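Local coordinates for protein benzoylformate Decarboxylase (Polynucleobacter necessarius, PDB 4K9Q) that probably catalyses the thiamine diphosphate- and magnesium-dependent decarboxylation of benzoylformate to benzaldehyde and carbon dioxide, at residues R13-P24 with P36-E47; S49-S60 with W402-G413. All blocks are in the same frame, centred on the assembly; numbering follows the deposited sequence.

Contact 1 (R13-P24 with P36-E47); sequences RKLQVTTVVGNP and PSDFNYVLALQE. With TPP (thiamine diphosphate), chain D.
Asn23 and Glu47 meet beside the aminopyrimidine ring of a thiamine diphosphate whose hydrogen-bonding partners include Ser375, Gly430 and Gly460 of the second subunit. OE2 of Glu47 lies 2.7 Å from N1' of the cofactor. This fits the glutamate that assists cofactor activation in thiamine diphosphate enzymes. Its other oxygen, OE1, accepts a hydrogen bond from Asn77. The Glu47 chain bends at chi2 (85°), which brings the carboxylate back to the pyrimidine.

The strands that deliver these residues, 19-22 and 40-43, run parallel. They belong to a beta-alpha-beta unit of the N-terminal domain, with helix 29-32 between them. Strand 40-43 is an edge strand, within this chain, of the N-terminal parallel sheet. Strand 19-22 also pairs with strand 66-69. Backbone bonds alternate across the pair, from Asn40 N to Thr18 O, through Val20 and Val42, to Ala44 N and Gly22 O.

Tyr41 reaches along the strands past Val20. Its OH lies 3.2 Å from Gly22 C and 3.3 Å from Pro24 CD. The phenol end thus packs where Gly22 has no side chain.

At the other end, Arg13 grips Asp38 side-on. In this salt bridge Arg13 NE lies 2.7 Å from Asp38 OD2. Arg13 NH2 lies 3.0 Å from Asp38 OD1. Each oxygen uses its syn lone pair. The guanidinium and carboxylate planes are only 16° apart. Phe39 turns its CE1 to one face of that guanidinium, with the two planes 82° apart. Thr18 CB sits over the centre of the Phe39 ring, 3.9 Å from the centroid, in a CH-pi contact.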
loop_
_atom_site.group_PDB
_atom_site.type_symbol
_atom_site.label_atom_id
_atom_site.label_comp_id
_atom_site.label_asym_id
_atom_site.label_seq_id
_atom_site.Cartn_x
_atom_site.Cartn_y
_atom_site.Cartn_z
ATOM N N ARG A 13 -23.890 15.605 15.852
ATOM C CA ARG A 13 -24.381 16.531 16.872
ATOM C C ARG A 13 -23.896 16.128 18.256
ATOM O O ARG A 13 -23.419 16.967 19.022
ATOM C CB ARG A 13 -25.910 16.567 16.880
ATOM C CG ARG A 13 -26.489 17.349 15.739
ATOM C CD ARG A 13 -28.013 17.398 15.829
ATOM N NE ARG A 13 -28.531 18.073 14.654
ATOM C CZ ARG A 13 -28.972 17.451 13.574
ATOM N NH1 ARG A 13 -28.991 16.124 13.526
ATOM N NH2 ARG A 13 -29.396 18.160 12.542
ATOM N N LYS A 14 -24.023 14.844 18.573
ATOM C CA LYS A 14 -23.590 14.322 19.859
ATOM C C LYS A 14 -22.089 14.532 20.073
ATOM O O LYS A 14 -21.656 14.890 21.172
ATOM C CB LYS A 14 -23.959 12.838 19.964
ATOM C CG LYS A 14 -23.512 12.159 21.244
ATOM C CD LYS A 14 -24.169 12.774 22.459
ATOM C CE LYS A 14 -23.925 11.915 23.695
ATOM N NZ LYS A 14 -24.631 12.471 24.886
ATOM N N LEU A 15 -21.301 14.314 19.020
ATOM C CA LEU A 15 -19.853 14.512 19.073
ATOM C C LEU A 15 -19.444 15.980 19.033
ATOM O O LEU A 15 -18.271 16.303 19.249
ATOM C CB LEU A 15 -19.171 13.752 17.928
ATOM C CG LEU A 15 -19.328 12.228 18.017
ATOM C CD1 LEU A 15 -18.826 11.521 16.757
ATOM C CD2 LEU A 15 -18.634 11.665 19.267
ATOM N N GLN A 16 -20.413 16.850 18.745
ATOM C CA GLN A 16 -20.189 18.287 18.609
ATOM C C GLN A 16 -19.256 18.640 17.449
ATOM O O GLN A 16 -18.445 19.567 17.538
ATOM C CB GLN A 16 -19.705 18.886 19.926
ATOM C CG GLN A 16 -20.687 18.620 21.075
ATOM C CD GLN A 16 -20.246 19.254 22.378
ATOM O OE1 GLN A 16 -19.701 20.356 22.392
ATOM N NE2 GLN A 16 -20.473 18.552 23.483
ATOM N N VAL A 17 -19.391 17.889 16.363
ATOM C CA VAL A 17 -18.652 18.154 15.133
ATOM C C VAL A 17 -19.682 18.593 14.098
ATOM O O VAL A 17 -20.287 17.763 13.418
ATOM C CB VAL A 17 -17.896 16.887 14.681
ATOM C CG1 VAL A 17 -17.184 17.109 13.345
ATOM C CG2 VAL A 17 -16.891 16.474 15.764
ATOM N N THR A 18 -19.905 19.900 13.999
ATOM C CA THR A 18 -21.024 20.390 13.192
ATOM C C THR A 18 -20.608 21.381 12.101
ATOM O O THR A 18 -21.443 22.112 11.556
ATOM C CB THR A 18 -22.144 20.995 14.073
ATOM O OG1 THR A 18 -21.638 22.132 14.778
ATOM C CG2 THR A 18 -22.640 19.959 15.086
ATOM N N THR A 19 -19.318 21.398 11.782
ATOM C CA THR A 19 -18.838 22.181 10.650
ATOM C C THR A 19 -18.297 21.279 9.553
ATOM O O THR A 19 -17.499 20.382 9.815
ATOM C CB THR A 19 -17.750 23.192 11.053
ATOM O OG1 THR A 19 -18.265 24.058 12.073
ATOM C CG2 THR A 19 -17.342 24.040 9.840
ATOM N N VAL A 20 -18.736 21.538 8.321
ATOM C CA VAL A 20 -18.254 20.839 7.144
ATOM C C VAL A 20 -17.610 21.860 6.208
ATOM O O VAL A 20 -18.273 22.800 5.768
ATOM C CB VAL A 20 -19.417 20.151 6.376
ATOM C CG1 VAL A 20 -18.896 19.517 5.088
ATOM C CG2 VAL A 20 -20.140 19.110 7.253
ATOM N N VAL A 21 -16.324 21.703 5.915
ATOM C CA VAL A 21 -15.710 22.512 4.869
ATOM C C VAL A 21 -15.673 21.646 3.612
ATOM O O VAL A 21 -15.303 20.475 3.667
ATOM C CB VAL A 21 -14.281 22.962 5.242
ATOM C CG1 VAL A 21 -13.779 23.990 4.228
ATOM C CG2 VAL A 21 -14.243 23.532 6.658
ATOM N N GLY A 22 -16.089 22.184 2.476
ATOM C CA GLY A 22 -16.267 21.321 1.321
ATOM C C GLY A 22 -16.104 22.004 -0.021
ATOM O O GLY A 22 -16.113 23.233 -0.138
ATOM N N ASN A 23 -15.930 21.176 -1.034
ATOM C CA ASN A 23 -16.149 21.575 -2.411
ATOM C C ASN A 23 -16.987 20.447 -3.004
ATOM O O ASN A 23 -16.536 19.292 -3.055
ATOM C CB ASN A 23 -14.823 21.742 -3.144
ATOM C CG ASN A 23 -15.018 22.098 -4.609
ATOM O OD1 ASN A 23 -14.969 21.230 -5.484
ATOM N ND2 ASN A 23 -15.245 23.380 -4.882
ATOM N N PRO A 24 -18.234 20.751 -3.392
ATOM C CA PRO A 24 -19.200 19.689 -3.683
ATOM C C PRO A 24 -19.020 19.025 -5.054
ATOM O O PRO A 24 -18.421 19.605 -5.957
ATOM C CB PRO A 24 -20.545 20.427 -3.619
ATOM C CG PRO A 24 -20.217 21.815 -4.056
ATOM C CD PRO A 24 -18.844 22.093 -3.482
ATOM N N PRO A 36 -28.565 20.488 7.266
ATOM C CA PRO A 36 -29.340 21.064 8.372
ATOM C C PRO A 36 -28.822 22.413 8.833
ATOM O O PRO A 36 -27.627 22.706 8.742
ATOM C CB PRO A 36 -29.205 20.019 9.485
ATOM C CG PRO A 36 -27.968 19.264 9.165
ATOM C CD PRO A 36 -27.827 19.278 7.664
ATOM N N SER A 37 -29.744 23.229 9.333
ATOM C CA SER A 37 -29.458 24.607 9.698
ATOM C C SER A 37 -28.576 24.740 10.928
ATOM O O SER A 37 -27.982 25.800 11.159
ATOM C CB SER A 37 -30.774 25.359 9.928
ATOM O OG SER A 37 -31.617 24.608 10.783
ATOM N N ASP A 38 -28.482 23.679 11.726
ATOM C CA ASP A 38 -27.618 23.741 12.898
ATOM C C ASP A 38 -26.188 23.285 12.602
ATOM O O ASP A 38 -25.351 23.249 13.495
ATOM C CB ASP A 38 -28.218 22.996 14.097
ATOM C CG ASP A 38 -28.437 21.514 13.838
ATOM O OD1 ASP A 38 -28.665 21.106 12.681
ATOM O OD2 ASP A 38 -28.402 20.753 14.823
ATOM N N PHE A 39 -25.923 22.935 11.345
ATOM C CA PHE A 39 -24.552 22.688 10.899
ATOM C C PHE A 39 -24.148 23.868 10.027
ATOM O O PHE A 39 -25.006 24.609 9.544
ATOM C CB PHE A 39 -24.471 21.400 10.082
ATOM C CG PHE A 39 -24.460 20.148 10.914
ATOM C CD1 PHE A 39 -25.525 19.844 11.751
ATOM C CD2 PHE A 39 -23.390 19.264 10.846
ATOM C CE1 PHE A 39 -25.508 18.701 12.514
ATOM C CE2 PHE A 39 -23.370 18.121 11.597
ATOM C CZ PHE A 39 -24.431 17.833 12.437
ATOM N N ASN A 40 -22.847 24.046 9.836
ATOM C CA ASN A 40 -22.336 25.079 8.938
ATOM C C ASN A 40 -21.563 24.429 7.804
ATOM O O ASN A 40 -20.685 23.610 8.053
ATOM C CB ASN A 40 -21.411 26.034 9.685
ATOM C CG ASN A 40 -22.168 27.071 10.497
ATOM O OD1 ASN A 40 -23.277 27.471 10.142
ATOM N ND2 ASN A 40 -21.561 27.525 11.586
ATOM N N TYR A 41 -21.906 24.774 6.568
ATOM C CA TYR A 41 -21.134 24.340 5.407
ATOM C C TYR A 41 -20.342 25.530 4.905
ATOM O O TYR A 41 -20.902 26.613 4.679
ATOM C CB TYR A 41 -22.052 23.832 4.298
ATOM C CG TYR A 41 -21.314 23.269 3.103
ATOM C CD1 TYR A 41 -20.895 24.093 2.066
ATOM C CD2 TYR A 41 -21.027 21.910 3.014
ATOM C CE1 TYR A 41 -20.220 23.585 0.980
ATOM C CE2 TYR A 41 -20.355 21.387 1.922
ATOM C CZ TYR A 41 -19.956 22.233 0.905
ATOM O OH TYR A 41 -19.284 21.731 -0.187
ATOM N N VAL A 42 -19.045 25.319 4.727
ATOM C CA VAL A 42 -18.143 26.360 4.249
ATOM C C VAL A 42 -17.561 25.955 2.900
ATOM O O VAL A 42 -16.745 25.027 2.818
ATOM C CB VAL A 42 -16.985 26.611 5.243
ATOM C CG1 VAL A 42 -15.999 27.641 4.680
ATOM C CG2 VAL A 42 -17.519 27.054 6.594
ATOM N N LEU A 43 -17.968 26.657 1.845
ATOM C CA LEU A 43 -17.484 26.371 0.500
ATOM C C LEU A 43 -16.094 26.930 0.297
ATOM O O LEU A 43 -15.824 28.087 0.656
ATOM C CB LEU A 43 -18.421 26.986 -0.555
ATOM C CG LEU A 43 -17.944 26.877 -2.004
ATOM C CD1 LEU A 43 -17.963 25.418 -2.491
ATOM C CD2 LEU A 43 -18.779 27.788 -2.919
ATOM N N ALA A 44 -15.208 26.117 -0.279
ATOM C CA ALA A 44 -13.998 26.663 -0.888
ATOM C C ALA A 44 -13.878 26.169 -2.333
ATOM O O ALA A 44 -14.440 25.129 -2.698
ATOM C CB ALA A 44 -12.766 26.301 -0.070
ATOM N N LEU A 45 -13.161 26.933 -3.150
ATOM C CA LEU A 45 -13.156 26.728 -4.595
ATOM C C LEU A 45 -12.211 25.643 -5.081
ATOM O O LEU A 45 -12.303 25.238 -6.237
ATOM C CB LEU A 45 -12.788 28.029 -5.319
ATOM C CG LEU A 45 -13.733 29.221 -5.133
ATOM C CD1 LEU A 45 -13.093 30.441 -5.776
ATOM C CD2 LEU A 45 -15.102 28.925 -5.737
ATOM N N GLN A 46 -11.283 25.208 -4.232
ATOM C CA GLN A 46 -10.337 24.159 -4.614
ATOM C C GLN A 46 -9.970 23.379 -3.352
ATOM O O GLN A 46 -9.984 23.939 -2.252
ATOM C CB GLN A 46 -9.097 24.767 -5.286
ATOM C CG GLN A 46 -8.347 23.811 -6.214
ATOM C CD GLN A 46 -7.155 23.142 -5.547
ATOM O OE1 GLN A 46 -6.909 23.332 -4.352
ATOM N NE2 GLN A 46 -6.399 22.372 -6.324
ATOM N N GLU A 47 -9.672 22.089 -3.499
ATOM C CA GLU A 47 -9.613 21.206 -2.343
ATOM C C GLU A 47 -8.411 21.392 -1.415
ATOM O O GLU A 47 -8.485 21.048 -0.241
ATOM C CB GLU A 47 -9.773 19.746 -2.780
ATOM C CG GLU A 47 -11.133 19.454 -3.412
ATOM C CD GLU A 47 -11.207 19.760 -4.908
ATOM O OE1 GLU A 47 -10.263 20.372 -5.469
ATOM O OE2 GLU A 47 -12.235 19.385 -5.521
HETATM N "N1'" TPP D . -13.770 18.983 -7.666
HETATM C "C2'" TPP D . -12.986 18.406 -8.653
HETATM C CM2 TPP D . -11.490 18.466 -8.566
HETATM N "N3'" TPP D . -13.565 17.751 -9.724
HETATM C "C4'" TPP D . -14.932 17.675 -9.821
HETATM N "N4'" TPP D . -15.483 17.029 -10.847
HETATM C "C5'" TPP D . -15.730 18.284 -8.852
HETATM C "C6'" TPP D . -15.152 18.927 -7.758
HETATM C "C7'" TPP D . -17.231 18.198 -8.956
HETATM N N3 TPP D . -17.866 18.986 -10.004
HETATM C C2 TPP D . -18.313 18.477 -11.212
HETATM S S1 TPP D . -19.009 19.567 -12.171
HETATM C C5 TPP D . -18.777 20.734 -11.077
HETATM C C4 TPP D . -18.148 20.312 -9.909
HETATM C CM4 TPP D . -17.806 21.184 -8.727
HETATM C C6 TPP D . -19.295 22.098 -11.437
HETATM C C7 TPP D . -18.659 22.732 -12.664
HETATM O O7 TPP D . -19.099 24.070 -12.649
HETATM P PA TPP D . -18.727 25.093 -13.832
HETATM O O1A TPP D . -17.289 24.891 -14.214
HETATM O O2A TPP D . -18.984 26.501 -13.399
HETATM O O3A TPP D . -19.592 24.575 -15.085
HETATM P PB TPP D . -21.180 24.676 -15.312
HETATM O O1B TPP D . -21.751 23.365 -14.877
HETATM O O2B TPP D . -21.372 24.888 -16.798
HETATM O O3B TPP D . -21.775 25.780 -14.499
HETATM O O HOH W 1 -22.346 24.802 13.509
HETATM O O HOH W 2 -24.197 23.231 15.774
HETATM O O HOH W 3 -14.158 18.296 -4.074
#

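Contact 2 (S49-S60 with W402-G413); sequences SVVAIADGLSQS and WDLPAAVGLALG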
loop_
_atom_site.group_PDB
_atom_site.type_symbol
_atom_site.label_atom_id
_atom_site.label_comp_id
_atom_site.label_asym_id
_atom_site.label_seq_id
_atom_site.Cartn_x
_atom_site.Cartn_y
_atom_site.Cartn_z
ATOM N N SER A 49 -7.488 24.282 -0.469
ATOM C CA SER A 49 -8.028 25.292 0.443
ATOM C C SER A 49 -9.043 24.673 1.405
ATOM O O SER A 49 -9.069 25.020 2.584
ATOM C CB SER A 49 -8.647 26.465 -0.321
ATOM O OG SER A 49 -7.628 27.309 -0.850
ATOM N N VAL A 50 -9.874 23.763 0.904
ATOM C CA VAL A 50 -10.855 23.078 1.751
ATOM C C VAL A 50 -10.186 22.453 2.982
ATOM O O VAL A 50 -10.592 22.693 4.123
ATOM C CB VAL A 50 -11.586 21.976 0.972
ATOM C CG1 VAL A 50 -12.440 21.135 1.920
ATOM C CG2 VAL A 50 -12.452 22.591 -0.150
ATOM N N VAL A 51 -9.141 21.670 2.743
ATOM C CA VAL A 51 -8.459 20.975 3.828
ATOM C C VAL A 51 -7.758 21.963 4.766
ATOM O O VAL A 51 -7.859 21.842 5.989
ATOM C CB VAL A 51 -7.478 19.933 3.278
ATOM C CG1 VAL A 51 -6.595 19.359 4.403
ATOM C CG2 VAL A 51 -8.262 18.810 2.602
ATOM N N ALA A 52 -7.067 22.950 4.206
ATOM C CA ALA A 52 -6.345 23.906 5.055
ATOM C C ALA A 52 -7.273 24.787 5.915
ATOM O O ALA A 52 -6.959 25.095 7.060
ATOM C CB ALA A 52 -5.384 24.759 4.217
ATOM N N ILE A 53 -8.405 25.198 5.356
ATOM C CA ILE A 53 -9.412 25.942 6.120
ATOM C C ILE A 53 -9.890 25.087 7.302
ATOM O O ILE A 53 -9.953 25.549 8.453
ATOM C CB ILE A 53 -10.592 26.333 5.215
ATOM C CG1 ILE A 53 -10.137 27.382 4.195
ATOM C CG2 ILE A 53 -11.761 26.881 6.041
ATOM C CD1 ILE A 53 -11.180 27.655 3.102
ATOM N N ALA A 54 -10.234 23.837 7.021
ATOM C CA ALA A 54 -10.652 22.919 8.073
ATOM C C ALA A 54 -9.560 22.733 9.136
ATOM O O ALA A 54 -9.844 22.676 10.329
ATOM C CB ALA A 54 -11.061 21.570 7.474
ATOM N N ASP A 55 -8.313 22.645 8.691
ATOM C CA ASP A 55 -7.161 22.473 9.576
ATOM C C ASP A 55 -7.077 23.678 10.521
ATOM O O ASP A 55 -7.069 23.523 11.744
ATOM C CB ASP A 55 -5.890 22.330 8.724
ATOM C CG ASP A 55 -4.686 21.841 9.515
ATOM O OD1 ASP A 55 -4.700 21.908 10.755
ATOM O OD2 ASP A 55 -3.700 21.402 8.874
ATOM N N GLY A 56 -7.060 24.885 9.962
ATOM C CA GLY A 56 -7.038 26.091 10.780
ATOM C C GLY A 56 -8.183 26.142 11.789
ATOM O O GLY A 56 -7.972 26.444 12.971
ATOM N N LEU A 57 -9.404 25.853 11.334
ATOM C CA LEU A 57 -10.555 25.838 12.232
ATOM C C LEU A 57 -10.396 24.787 13.337
ATOM O O LEU A 57 -10.601 25.079 14.517
ATOM C CB LEU A 57 -11.844 25.600 11.451
ATOM C CG LEU A 57 -13.131 25.633 12.276
ATOM C CD1 LEU A 57 -13.243 26.961 13.033
ATOM C CD2 LEU A 57 -14.331 25.426 11.360
ATOM N N SER A 58 -10.029 23.570 12.957
ATOM C CA SER A 58 -9.831 22.490 13.934
ATOM C C SER A 58 -8.746 22.842 14.971
ATOM O O SER A 58 -8.868 22.502 16.144
ATOM C CB SER A 58 -9.497 21.177 13.219
ATOM O OG SER A 58 -9.158 20.162 14.154
ATOM N N GLN A 59 -7.685 23.525 14.542
ATOM C CA GLN A 59 -6.633 23.919 15.472
ATOM C C GLN A 59 -7.191 24.928 16.468
ATOM O O GLN A 59 -6.894 24.871 17.661
ATOM C CB GLN A 59 -5.425 24.507 14.734
ATOM C CG GLN A 59 -4.614 23.477 13.936
ATOM C CD GLN A 59 -3.281 24.031 13.458
ATOM O OE1 GLN A 59 -2.715 24.945 14.069
ATOM N NE2 GLN A 59 -2.768 23.482 12.367
ATOM N N SER A 60 -8.016 25.845 15.969
ATOM C CA SER A 60 -8.591 26.876 16.817
ATOM C C SER A 60 -9.510 26.262 17.867
ATOM O O SER A 60 -9.457 26.638 19.034
ATOM C CB SER A 60 -9.366 27.891 15.972
ATOM O OG SER A 60 -9.979 28.895 16.774
ATOM N N TRP A 402 -0.649 26.236 2.358
ATOM C CA TRP A 402 -1.423 25.906 3.549
ATOM C C TRP A 402 -1.900 27.155 4.288
ATOM O O TRP A 402 -3.053 27.226 4.717
ATOM C CB TRP A 402 -0.615 25.017 4.499
ATOM C CG TRP A 402 -1.413 24.570 5.688
ATOM C CD1 TRP A 402 -2.295 23.524 5.739
ATOM C CD2 TRP A 402 -1.413 25.162 6.990
ATOM N NE1 TRP A 402 -2.835 23.428 6.997
ATOM C CE2 TRP A 402 -2.311 24.421 7.785
ATOM C CE3 TRP A 402 -0.743 26.251 7.563
ATOM C CZ2 TRP A 402 -2.562 24.734 9.126
ATOM C CZ3 TRP A 402 -0.988 26.555 8.904
ATOM C CH2 TRP A 402 -1.891 25.797 9.664
ATOM N N ASP A 403 -1.018 28.136 4.437
ATOM C CA ASP A 403 -1.272 29.229 5.381
ATOM C C ASP A 403 -2.358 30.205 4.952
ATOM O O ASP A 403 -3.131 30.691 5.784
ATOM C CB ASP A 403 0.025 29.964 5.737
ATOM C CG ASP A 403 0.918 29.135 6.655
ATOM O OD1 ASP A 403 0.756 29.261 7.887
ATOM O OD2 ASP A 403 1.748 28.341 6.148
ATOM N N LEU A 404 -2.428 30.498 3.657
ATOM C CA LEU A 404 -3.445 31.415 3.173
ATOM C C LEU A 404 -4.860 30.925 3.523
ATOM O O LEU A 404 -5.612 31.638 4.182
ATOM C CB LEU A 404 -3.271 31.707 1.679
ATOM C CG LEU A 404 -4.193 32.789 1.107
ATOM C CD1 LEU A 404 -3.614 33.312 -0.193
ATOM C CD2 LEU A 404 -5.610 32.258 0.900
ATOM N N PRO A 405 -5.219 29.700 3.107
ATOM C CA PRO A 405 -6.521 29.190 3.554
ATOM C C PRO A 405 -6.588 28.878 5.061
ATOM O O PRO A 405 -7.651 29.055 5.671
ATOM C CB PRO A 405 -6.739 27.937 2.689
ATOM C CG PRO A 405 -5.367 27.562 2.186
ATOM C CD PRO A 405 -4.594 28.845 2.078
ATOM N N ALA A 406 -5.489 28.457 5.677
ATOM C CA ALA A 406 -5.560 28.156 7.111
ATOM C C ALA A 406 -5.938 29.405 7.917
ATOM O O ALA A 406 -6.662 29.313 8.921
ATOM C CB ALA A 406 -4.254 27.550 7.625
ATOM N N ALA A 407 -5.467 30.566 7.460
ATOM C CA ALA A 407 -5.814 31.842 8.080
ATOM C C ALA A 407 -7.322 32.046 8.114
ATOM O O ALA A 407 -7.865 32.529 9.111
ATOM C CB ALA A 407 -5.147 32.995 7.342
ATOM N N VAL A 408 -7.990 31.692 7.019
ATOM C CA VAL A 408 -9.448 31.787 6.967
ATOM C C VAL A 408 -10.067 30.871 8.017
ATOM O O VAL A 408 -11.028 31.242 8.683
ATOM C CB VAL A 408 -10.012 31.458 5.562
ATOM C CG1 VAL A 408 -11.533 31.383 5.600
ATOM C CG2 VAL A 408 -9.551 32.498 4.535
ATOM N N GLY A 409 -9.519 29.669 8.162
ATOM C CA GLY A 409 -10.036 28.740 9.151
ATOM C C GLY A 409 -9.831 29.249 10.571
ATOM O O GLY A 409 -10.713 29.108 11.425
ATOM N N LEU A 410 -8.661 29.834 10.832
ATOM C CA LEU A 410 -8.363 30.417 12.140
ATOM C C LEU A 410 -9.338 31.563 12.426
ATOM O O LEU A 410 -9.846 31.692 13.542
ATOM C CB LEU A 410 -6.901 30.907 12.211
ATOM C CG LEU A 410 -5.868 29.762 12.274
ATOM C CD1 LEU A 410 -4.457 30.228 11.899
ATOM C CD2 LEU A 410 -5.890 29.093 13.657
ATOM N N ALA A 411 -9.626 32.359 11.406
ATOM C CA ALA A 411 -10.607 33.438 11.519
ATOM C C ALA A 411 -12.017 32.929 11.833
ATOM O O ALA A 411 -12.722 33.513 12.665
ATOM C CB ALA A 411 -10.609 34.302 10.250
ATOM N N LEU A 412 -12.439 31.861 11.167
ATOM C CA LEU A 412 -13.720 31.233 11.477
ATOM C C LEU A 412 -13.743 30.802 12.944
ATOM O O LEU A 412 -14.762 30.930 13.621
ATOM C CB LEU A 412 -13.979 30.028 10.557
ATOM C CG LEU A 412 -14.285 30.348 9.085
ATOM C CD1 LEU A 412 -14.388 29.062 8.288
ATOM C CD2 LEU A 412 -15.579 31.169 8.941
ATOM N N GLY A 413 -12.603 30.321 13.430
ATOM C CA GLY A 413 -12.454 29.930 14.825
ATOM C C GLY A 413 -12.630 31.093 15.791
ATOM O O GLY A 413 -13.215 30.931 16.865
HETATM O O HOH W 4 -8.657 31.117 16.037
#
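Trp402 reaches over to helix 49-60 and meets Asp55 with the edge of its indole. Trp402 NE1 donates to Asp55 OD2 at 2.9 Å, but the bond is bent (136°). The carboxylate and ring planes stand 74° apart. The N-H comes to OD2 from above the carboxylate plane. Trp402 CG lies opposite its own backbone N, which swings the ring toward Asp55. Both carboxylate oxygens have further partners: OD2 takes a bond from Asn88, and OD1 bonds to Thr90 and Gln59 NE2. The Gln59 and Trp402 side chains come from opposite directions, with Gln59 NE2 3.5 Å from Trp402 CZ2.

Ile53 is a knob in the hole formed by Pro405, Val408, Gly409 and Leu412. Its CG1 branch crosses Pro405 at about a right angle, and CG2 turns toward Leu412. Ala52 CB presses on Pro405 CG at a tight 3.5 Å.

Gly56 and Gly409 bring the backbones together. The axes of segments 49-60 and 403-413 approach to 6.4 Å and cross at -40°. Gly409 CA makes a CA-H...O contact of 3.3 Å with Ile53 O. Further along, a water bridges Ser60 OG and Leu410 O.

The contact joins the N-terminal and C-terminal cofactor-binding domains. Helix 47-61 lies against strand 66-69 through Val50, Val51 and Ala54. Helix 403-417 lies against strand 423-428 through Leu404, Ala407 and Ala411, and helix 79-88 flanks Trp402.

The two contacts follow in series along the chain, with centres 13 Å apart. Strand 40-43 of contact 1 leads into helix 47-61, most of which lies in contact 2. The helix packs back on the strand pair: Leu57 CD2 lies 3.6 Å from Thr19 CG2, and Val50 touches Ala44 and Gly22. Contact 1 lies within the N-terminal domain, whereas contact 2 ties that domain to the C-terminal one. Contact 1 approaches a cofactor bound by the second subunit. In contact 2 the side chain of Trp402 is about 8 Å from another thiamine diphosphate. Helix 47-61 thus connects an intersubunit cofactor site with the interface of two domains within one chain.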